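Local coordinates for protein alpha-glucosidase (Pseudoalteromonas sp. K8, PDB 5HQA) that hydrolyses alpha-glucosides as a chloride-activated, calcium-containing enzyme of glycoside hydrolase family 97, here captured with the inhibitor acarbose, at residues N29-N34 against A133-H138; K265-W270 against Q528-L533. All coordinates share one frame; numbering follows the deposited sequence.

Contact 1: N29-N34 against A133-H138; sequences NKTVIN and AVNNSH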
ATOM      1  N   ASN A  29       0.095  29.911  -8.308  1.00 14.01           N
ATOM      2  CA  ASN A  29       1.056  30.976  -8.569  1.00 16.21           C
ATOM      3  C   ASN A  29       1.956  31.278  -7.381  1.00 16.41           C
ATOM      4  O   ASN A  29       2.506  32.376  -7.291  1.00 19.93           O
ATOM      5  CB  ASN A  29       0.351  32.256  -9.050  1.00 18.69           C
ATOM      6  CG  ASN A  29      -0.303  32.070 -10.409  1.00 23.98           C
ATOM      7  OD1 ASN A  29       0.262  31.429 -11.298  1.00 21.61           O
ATOM      8  ND2 ASN A  29      -1.510  32.597 -10.565  1.00 29.25           N
ATOM      9  N   LYS A  30       2.127  30.328  -6.469  1.00 14.61           N
ATOM     10  CA  LYS A  30       3.165  30.393  -5.448  1.00 16.51           C
ATOM     11  C   LYS A  30       4.098  29.211  -5.652  1.00 13.53           C
ATOM     12  O   LYS A  30       3.636  28.069  -5.740  1.00 13.98           O
ATOM     13  CB  LYS A  30       2.572  30.357  -4.033  1.00 16.54           C
ATOM     14  CG  LYS A  30       1.576  31.464  -3.746  1.00 21.03           C
ATOM     15  CD  LYS A  30       0.896  31.243  -2.406  1.00 29.42           C
ATOM     16  CE  LYS A  30       0.964  32.491  -1.541  1.00 40.79           C
ATOM     17  NZ  LYS A  30      -0.240  32.642  -0.667  1.00 45.79           N
ATOM     18  N   THR A  31       5.399  29.477  -5.732  1.00 13.94           N
ATOM     19  CA  THR A  31       6.361  28.395  -5.904  1.00 12.52           C
ATOM     20  C   THR A  31       6.320  27.452  -4.708  1.00 15.05           C
ATOM     21  O   THR A  31       6.468  27.886  -3.562  1.00 14.97           O
ATOM     22  CB  THR A  31       7.773  28.965  -6.062  1.00 13.58           C
ATOM     23  OG1 THR A  31       7.786  29.920  -7.124  1.00 15.72           O
ATOM     24  CG2 THR A  31       8.774  27.854  -6.371  1.00 12.38           C
ATOM     25  N   VAL A  32       6.115  26.161  -4.968  1.00 12.54           N
ATOM     26  CA  VAL A  32       6.192  25.159  -3.919  1.00 13.36           C
ATOM     27  C   VAL A  32       7.405  24.254  -4.078  1.00 12.94           C
ATOM     28  O   VAL A  32       7.929  23.764  -3.071  1.00 13.02           O
ATOM     29  CB  VAL A  32       4.893  24.327  -3.822  1.00 13.20           C
ATOM     30  CG1 VAL A  32       3.758  25.209  -3.351  1.00 14.35           C
ATOM     31  CG2 VAL A  32       4.532  23.699  -5.160  1.00 12.36           C
ATOM     32  N   ILE A  33       7.884  24.048  -5.303  1.00 11.41           N
ATOM     33  CA  ILE A  33       9.108  23.304  -5.578  1.00 10.84           C
ATOM     34  C   ILE A  33      10.054  24.251  -6.310  1.00 13.90           C
ATOM     35  O   ILE A  33       9.743  24.715  -7.416  1.00 13.28           O
ATOM     36  CB  ILE A  33       8.838  22.037  -6.413  1.00 12.74           C
ATOM     37  CG1 ILE A  33       7.897  21.068  -5.668  1.00 11.24           C
ATOM     38  CG2 ILE A  33      10.155  21.342  -6.805  1.00 11.42           C
ATOM     39  CD1 ILE A  33       8.486  20.471  -4.407  1.00 11.52           C
ATOM     40  N   ASN A  34      11.189  24.565  -5.679  1.00 10.73           N
ATOM     41  CA  ASN A  34      12.194  25.422  -6.284  1.00 10.84           C
ATOM     42  C   ASN A  34      12.948  24.649  -7.360  1.00 11.70           C
ATOM     43  O   ASN A  34      12.748  23.447  -7.543  1.00 13.09           O
ATOM     44  CB  ASN A  34      13.158  25.932  -5.217  1.00 12.36           C
ATOM     45  CG  ASN A  34      12.524  26.959  -4.291  1.00 15.68           C
ATOM     46  OD1 ASN A  34      11.616  27.686  -4.681  1.00 15.44           O
ATOM     47  ND2 ASN A  34      13.011  27.025  -3.063  1.00 14.26           N
ATOM     48  N   ALA A 133      13.247  20.100  -4.575  1.00  9.61           N
ATOM     49  CA  ALA A 133      13.688  21.190  -3.707  1.00 11.28           C
ATOM     50  C   ALA A 133      12.455  21.913  -3.173  1.00 13.90           C
ATOM     51  O   ALA A 133      11.801  22.672  -3.900  1.00 13.82           O
ATOM     52  CB  ALA A 133      14.617  22.147  -4.451  1.00 10.57           C
ATOM     53  N   VAL A 134      12.142  21.690  -1.903  1.00 10.79           N
ATOM     54  CA  VAL A 134      10.929  22.247  -1.315  1.00 10.59           C
ATOM     55  C   VAL A 134      11.166  23.701  -0.929  1.00 13.77           C
ATOM     56  O   VAL A 134      12.119  24.022  -0.202  1.00 13.98           O
ATOM     57  CB  VAL A 134      10.487  21.422  -0.099  1.00 10.68           C
ATOM     58  CG1 VAL A 134       9.234  22.035   0.523  1.00  9.54           C
ATOM     59  CG2 VAL A 134      10.236  19.991  -0.515  1.00 10.77           C
ATOM     60  N   ASN A 135      10.285  24.577  -1.400  1.00 11.48           N
ATOM     61  CA  ASN A 135      10.362  25.990  -1.062  1.00 11.81           C
ATOM     62  C   ASN A 135       9.889  26.215   0.373  1.00 13.51           C
ATOM     63  O   ASN A 135       8.928  25.586   0.826  1.00 12.95           O
ATOM     64  CB  ASN A 135       9.508  26.797  -2.036  1.00 11.03           C
ATOM     65  CG  ASN A 135       9.783  28.272  -1.948  1.00 16.21           C
ATOM     66  OD1 ASN A 135      10.877  28.688  -1.561  1.00 17.13           O
ATOM     67  ND2 ASN A 135       8.799  29.074  -2.296  1.00 16.23           N
ATOM     68  N   ASN A 136      10.580  27.111   1.093  1.00 12.54           N
ATOM     69  CA  ASN A 136      10.254  27.430   2.491  1.00 13.94           C
ATOM     70  C   ASN A 136      10.222  26.176   3.368  1.00 13.98           C
ATOM     71  O   ASN A 136       9.313  25.974   4.181  1.00 14.66           O
ATOM     72  CB  ASN A 136       8.926  28.182   2.583  1.00 14.08           C
ATOM     73  CG  ASN A 136       9.006  29.549   1.964  1.00 20.34           C
ATOM     74  OD1 ASN A 136       9.973  30.275   2.173  1.00 20.94           O
ATOM     75  ND2 ASN A 136       8.001  29.903   1.174  1.00 22.17           N
ATOM     76  N   SER A 137      11.234  25.320   3.204  1.00 13.45           N
ATOM     77  CA  SER A 137      11.255  24.067   3.956  1.00 10.98           C
ATOM     78  C   SER A 137      11.397  24.305   5.453  1.00 12.46           C
ATOM     79  O   SER A 137      11.014  23.436   6.246  1.00 13.99           O
ATOM     80  CB  SER A 137      12.393  23.164   3.459  1.00 12.54           C
ATOM     81  OG  SER A 137      13.681  23.720   3.732  1.00 12.62           O
ATOM     82  N   HIS A 138      11.922  25.467   5.852  1.00 11.09           N
ATOM     83  CA  HIS A 138      12.145  25.753   7.264  1.00 13.96           C
ATOM     84  C   HIS A 138      10.845  25.937   8.045  1.00 17.07           C
ATOM     85  O   HIS A 138      10.873  25.891   9.278  1.00 16.90           O
ATOM     86  CB  HIS A 138      13.018  27.002   7.409  1.00 14.84           C
ATOM     87  CG  HIS A 138      12.397  28.234   6.833  1.00 20.82           C
ATOM     88  ND1 HIS A 138      12.190  28.401   5.479  1.00 23.62           N
ATOM     89  CD2 HIS A 138      11.927  29.358   7.426  1.00 23.33           C
ATOM     90  CE1 HIS A 138      11.619  29.575   5.264  1.00 23.65           C
ATOM     91  NE2 HIS A 138      11.454  30.178   6.428  1.00 23.56           N
TER
HETATM   92  O   HOH W   1       6.558  24.694  -0.540  1.00 15.81           O
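Ile-33 and Val-134 form an antiparallel non-hydrogen-bonded pair with CA atoms 4.8 Å apart, and next to it a nearly straight backbone bond runs from Asn-135 N to Val-32 O (3.0 Å). A single bond from Asn-34 N to Ala-133 O (2.7 Å) is bent to 142° at its hydrogen, and Ala-133 O also lies 3.2 Å from Ile-33 CA in a CA-H...O contact.

Asn-135 works with both ends of its amide. Its CG stands anti to the backbone N (chi1 -167°), which carries ND2 out to Thr-31 O at 2.9 Å. That acceptor lies almost in the plane of the Asn-135 amide, although the donor itself sits well above the plane of the Thr-31 carbonyl. On the other end, Asn-135 OD1 accepts from Asn-34 ND2 at 3.1 Å. The two side chains cross at about a right angle with their amide planes turned 60° apart, and the Asn-34 donor comes to OD1 from above the plane of the Asn-135 carbonyl.

Asn-135 is also the second residue of a type II turn from Val-134 to Ser-137, by which the chain leaves strand 122-134. The contact lies in the all-beta N-terminal domain, whose sequence family belongs to the galactose mutarotase clan. Across from the turn two residues, Val-32 and Ile-33, stand opposite the single Ile-25, the mark of a classic beta bulge, and here strand 30-42 changes direction. A water donates to Val-32 O and Asn-135 O, bridging bulge and turn. On the face carrying Ile-33 and Val-134, CD1 of the former comes within 4.3 Å of CG2 of the latter, a loose apolar contact beside Ile-33's packing on Tyr-23 and Ile-25.

Contact 2: K265-W270 against Q528-L533; sequences KYIGIW and QMAADL. With AC1 (4,6-dideoxy-4-{[(1S,4R,5S,6S)-4,5,6-trihydroxy-3-(hydroxymethyl)cyclohex-2-en-1-yl]amino}-alpha-D-glucopyranose), chain B.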
ATOM      1  N   LYS A 265     -13.508 -11.147   1.845  1.00 14.61           N
ATOM      2  CA  LYS A 265     -13.036 -11.142   3.222  1.00 13.68           C
ATOM      3  C   LYS A 265     -12.526 -12.523   3.597  1.00 14.42           C
ATOM      4  O   LYS A 265     -12.989 -13.535   3.064  1.00 18.01           O
ATOM      5  CB  LYS A 265     -14.150 -10.705   4.172  1.00 14.26           C
ATOM      6  CG  LYS A 265     -14.492  -9.224   4.018  1.00 15.29           C
ATOM      7  CD  LYS A 265     -15.786  -8.869   4.733  1.00 15.13           C
ATOM      8  CE  LYS A 265     -16.977  -9.529   4.044  1.00 17.06           C
ATOM      9  NZ  LYS A 265     -18.248  -8.931   4.511  1.00 19.27           N
ATOM     10  N   TYR A 266     -11.553 -12.567   4.507  1.00 12.88           N
ATOM     11  CA  TYR A 266     -10.980 -13.847   4.896  1.00 14.60           C
ATOM     12  C   TYR A 266     -10.671 -13.853   6.383  1.00 14.89           C
ATOM     13  O   TYR A 266     -10.612 -12.809   7.037  1.00 16.47           O
ATOM     14  CB  TYR A 266      -9.720 -14.182   4.070  1.00 13.85           C
ATOM     15  CG  TYR A 266      -8.493 -13.338   4.333  1.00 12.89           C
ATOM     16  CD1 TYR A 266      -8.396 -12.034   3.851  1.00 12.90           C
ATOM     17  CD2 TYR A 266      -7.409 -13.862   5.023  1.00 13.18           C
ATOM     18  CE1 TYR A 266      -7.260 -11.264   4.077  1.00 15.70           C
ATOM     19  CE2 TYR A 266      -6.269 -13.104   5.250  1.00 14.56           C
ATOM     20  CZ  TYR A 266      -6.202 -11.805   4.776  1.00 17.01           C
ATOM     21  OH  TYR A 266      -5.074 -11.056   5.011  1.00 18.22           O
ATOM     22  N   ILE A 267     -10.508 -15.065   6.914  1.00 13.56           N
ATOM     23  CA  ILE A 267     -10.027 -15.273   8.272  1.00 13.01           C
ATOM     24  C   ILE A 267      -8.767 -16.120   8.177  1.00 16.38           C
ATOM     25  O   ILE A 267      -8.343 -16.501   7.080  1.00 14.99           O
ATOM     26  CB  ILE A 267     -11.083 -15.955   9.155  1.00 14.44           C
ATOM     27  CG1 ILE A 267     -11.432 -17.336   8.587  1.00 14.41           C
ATOM     28  CG2 ILE A 267     -12.328 -15.070   9.285  1.00 14.60           C
ATOM     29  CD1 ILE A 267     -12.535 -18.052   9.353  1.00 14.80           C
ATOM     30  N   GLY A 268      -8.156 -16.433   9.311  1.00 16.65           N
ATOM     31  CA  GLY A 268      -6.959 -17.230   9.203  1.00 14.45           C
ATOM     32  C   GLY A 268      -6.468 -17.824  10.494  1.00 15.57           C
ATOM     33  O   GLY A 268      -6.688 -17.265  11.569  1.00 16.33           O
ATOM     34  N   ILE A 269      -5.824 -18.984  10.391  1.00 13.95           N
ATOM     35  CA  ILE A 269      -4.985 -19.501  11.463  1.00 13.86           C
ATOM     36  C   ILE A 269      -3.721 -18.654  11.408  1.00 17.66           C
ATOM     37  O   ILE A 269      -2.866 -18.842  10.535  1.00 14.64           O
ATOM     38  CB  ILE A 269      -4.697 -20.993  11.299  1.00 14.52           C
ATOM     39  CG1 ILE A 269      -6.002 -21.779  11.416  1.00 15.81           C
ATOM     40  CG2 ILE A 269      -3.686 -21.471  12.335  1.00 16.53           C
ATOM     41  CD1 ILE A 269      -5.893 -23.249  11.019  1.00 15.86           C
ATOM     42  N   TRP A 270      -3.647 -17.663  12.295  1.00 15.63           N
ATOM     43  CA  TRP A 270      -2.726 -16.547  12.125  1.00 12.55           C
ATOM     44  C   TRP A 270      -2.508 -15.806  13.444  1.00 14.12           C
ATOM     45  O   TRP A 270      -1.421 -15.875  14.024  1.00 13.66           O
ATOM     46  CB  TRP A 270      -3.248 -15.585  11.048  1.00 11.93           C
ATOM     47  CG  TRP A 270      -2.329 -14.425  10.876  1.00 15.11           C
ATOM     48  CD1 TRP A 270      -1.094 -14.443  10.289  1.00 16.83           C
ATOM     49  CD2 TRP A 270      -2.538 -13.079  11.332  1.00 13.54           C
ATOM     50  NE1 TRP A 270      -0.524 -13.190  10.347  1.00 14.98           N
ATOM     51  CE2 TRP A 270      -1.388 -12.338  10.987  1.00 13.96           C
ATOM     52  CE3 TRP A 270      -3.583 -12.432  12.004  1.00 14.17           C
ATOM     53  CZ2 TRP A 270      -1.253 -10.981  11.288  1.00 12.12           C
ATOM     54  CZ3 TRP A 270      -3.448 -11.085  12.306  1.00 13.87           C
ATOM     55  CH2 TRP A 270      -2.291 -10.374  11.948  1.00 13.48           C
ATOM     56  N   GLN A 528      -9.901  -8.215   2.844  1.00 12.54           N
ATOM     57  CA  GLN A 528      -9.898  -7.708   4.204  1.00 12.81           C
ATOM     58  C   GLN A 528      -9.969  -8.899   5.142  1.00 12.71           C
ATOM     59  O   GLN A 528     -10.853  -9.751   5.002  1.00 12.09           O
ATOM     60  CB  GLN A 528     -11.084  -6.769   4.453  1.00 13.57           C
ATOM     61  CG  GLN A 528     -11.024  -5.428   3.678  1.00 13.06           C
ATOM     62  CD  GLN A 528     -10.091  -4.406   4.330  1.00 17.88           C
ATOM     63  OE1 GLN A 528      -9.234  -4.752   5.149  1.00 18.99           O
ATOM     64  NE2 GLN A 528     -10.252  -3.140   3.959  1.00 17.03           N
ATOM     65  N   MET A 529      -9.042  -8.972   6.080  1.00 10.91           N
ATOM     66  CA  MET A 529      -9.089 -10.037   7.066  1.00 11.17           C
ATOM     67  C   MET A 529      -9.987  -9.634   8.217  1.00 13.08           C
ATOM     68  O   MET A 529     -10.022  -8.468   8.611  1.00 14.03           O
ATOM     69  CB  MET A 529      -7.689 -10.358   7.588  1.00 11.79           C
ATOM     70  CG  MET A 529      -7.614 -11.703   8.279  1.00 12.67           C
ATOM     71  SD  MET A 529      -5.920 -11.995   8.823  1.00 15.31           S
ATOM     72  CE  MET A 529      -6.021 -13.734   9.262  1.00 15.88           C
ATOM     73  N   ALA A 530     -10.733 -10.600   8.730  1.00 11.84           N
ATOM     74  CA  ALA A 530     -11.237 -10.535  10.096  1.00 12.10           C
ATOM     75  C   ALA A 530     -10.195 -11.284  10.911  1.00 13.59           C
ATOM     76  O   ALA A 530     -10.187 -12.515  10.950  1.00 14.13           O
ATOM     77  CB  ALA A 530     -12.630 -11.142  10.217  1.00 12.33           C
ATOM     78  N   ALA A 531      -9.288 -10.531  11.537  1.00 11.38           N
ATOM     79  CA  ALA A 531      -8.031 -11.074  12.032  1.00 11.33           C
ATOM     80  C   ALA A 531      -8.157 -11.879  13.321  1.00 12.97           C
ATOM     81  O   ALA A 531      -7.233 -12.638  13.642  1.00 14.32           O
ATOM     82  CB  ALA A 531      -7.039  -9.931  12.258  1.00 11.67           C
ATOM     83  N   ASP A 532      -9.255 -11.746  14.068  1.00 12.20           N
ATOM     84  CA  ASP A 532      -9.281 -12.303  15.415  1.00 12.29           C
ATOM     85  C   ASP A 532      -9.598 -13.799  15.402  1.00 15.25           C
ATOM     86  O   ASP A 532      -9.974 -14.383  14.382  1.00 14.26           O
ATOM     87  CB  ASP A 532     -10.308 -11.570  16.272  1.00 13.58           C
ATOM     88  CG  ASP A 532      -9.907 -11.492  17.732  1.00 14.86           C
ATOM     89  OD1 ASP A 532      -9.073 -12.312  18.184  1.00 14.96           O
ATOM     90  OD2 ASP A 532     -10.445 -10.606  18.435  1.00 15.10           O
ATOM     91  N   LEU A 533      -9.451 -14.416  16.571  1.00 14.23           N
ATOM     92  CA  LEU A 533      -9.879 -15.795  16.746  1.00 15.83           C
ATOM     93  C   LEU A 533     -11.396 -15.883  16.587  1.00 17.50           C
ATOM     94  O   LEU A 533     -12.121 -15.010  17.081  1.00 16.44           O
ATOM     95  CB  LEU A 533      -9.476 -16.308  18.130  1.00 17.65           C
ATOM     96  CG  LEU A 533      -8.028 -16.051  18.560  1.00 17.92           C
ATOM     97  CD1 LEU A 533      -7.777 -16.604  19.963  1.00 17.76           C
ATOM     98  CD2 LEU A 533      -7.088 -16.672  17.562  1.00 18.10           C
TER
HETATM   99  C1  AC1 B   3       9.405  -9.637  12.281  1.00 28.84           C
HETATM  100  O2  AC1 B   3       9.652  -7.550  11.135  1.00 22.59           O
HETATM  101  C2  AC1 B   3       9.083  -8.864  11.011  1.00 22.81           C
HETATM  102  C4A AC1 B   3       3.200 -13.318   9.239  1.00 15.05           C
HETATM  103  C3  AC1 B   3       7.600  -8.803  10.758  1.00 17.22           C
HETATM  104  O3  AC1 B   3       7.324  -8.004   9.594  1.00 15.78           O
HETATM  105  C4  AC1 B   3       7.047 -10.197  10.624  1.00 15.63           C
HETATM  106  N4A AC1 B   3       5.650 -10.235  10.086  1.00 14.18           N
HETATM  107  C5  AC1 B   3       7.127 -10.681  12.063  1.00 23.06           C
HETATM  108  O5  AC1 B   3       8.564 -10.874  12.400  1.00 25.95           O
HETATM  109  C6  AC1 B   3       6.395 -11.956  12.342  1.00 22.42           C
HETATM  110  C1B AC1 B   3       5.434 -11.204   8.953  1.00 19.62           C
HETATM  111  C2B AC1 B   3       3.867 -11.084   8.393  1.00 19.86           C
HETATM  112  O2B AC1 B   3       3.597  -9.702   8.162  1.00 13.05           O
HETATM  113  C3B AC1 B   3       2.960 -11.702   9.271  1.00 18.63           C
HETATM  114  O3B AC1 B   3       1.574 -11.463   8.920  1.00 17.17           O
HETATM  115  O4  AC1 B   3       2.391 -13.950  10.212  1.00 14.28           O
HETATM  116  C5B AC1 B   3       4.580 -13.689   9.448  1.00 14.41           C
HETATM  117  C7B AC1 B   3       5.738 -12.561   9.264  1.00 14.01           C
HETATM  118  C6B AC1 B   3       4.949 -15.165   9.230  1.00 15.74           C
HETATM  119  O6B AC1 B   3       4.940 -15.407   7.858  1.00 22.24           O
HETATM  120  O   HOH W   2      -9.017 -14.873  11.664  1.00 13.49           O
HETATM  121  O   HOH W   3      -6.206 -15.018  13.009  1.00 14.11           O
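The side chain of Met-529 runs extended from one face of the Tyr-266 ring to the Trp-270 indole, filling the groove that these two aromatics make with the backbone at Gly-268. Its CB lies over that face of the tyrosine, 3.8 Å from the ring centroid in a CH-pi contact. Sulfur sits farther along, with SD 4.5 Å from the centroid of the Trp-270 six-membered ring, an oblique Met-aromatic contact. The CE methyl enters the hollow beside the glycine, 3.4 Å from Gly-268 N. A second, smaller bump is Ala-531 CB, which meets Trp-270 CZ3 at 3.8 Å.

Parallel pairing sets this register: Tyr-266 N donates to Gln-528 O (2.9 Å), and Ala-530 N to Tyr-266 O (2.8 Å). It joins 264-269 and 527-529, the first and last strands in chain order of the TIM-barrel domain's parallel sheet, which lie side by side. Beyond the pairing the chains part, and one water spans Gly-268 N and Ala-530 O.

With CG anti to its backbone N (chi1 179°), Trp-270 directs NE1 to the acarbose unit: 3.1 Å to AC1 O3B, plus a weak bond to AC1 O4. Apolar packing on one indole face, with NE1 bonded to the sugar, is consistent with Met-529 and Ala-531 steadying the ring in the pocket.

In the fold
From the N terminus, the chain reaches strand 30-42 early, and contact 1 closes when strand 122-134 returns beside it, after 98 intervening residues that include 63 in strands and none in helices. This loop belongs wholly to the N-terminal beta region. Contact 2 opens later, at strand 264-269, and closes at strand 527-529 after 257 residues that contain both helices and strands, laying the last strand of the parallel sheet in chain order beside the first. The loops are therefore in series, neither nested nor crossed. Their centres lie 45 Å apart on opposite sides of the chain's centre: contact 1 is far from the metal and sugar sites, whereas contact 2 adjoins the acarbose pocket.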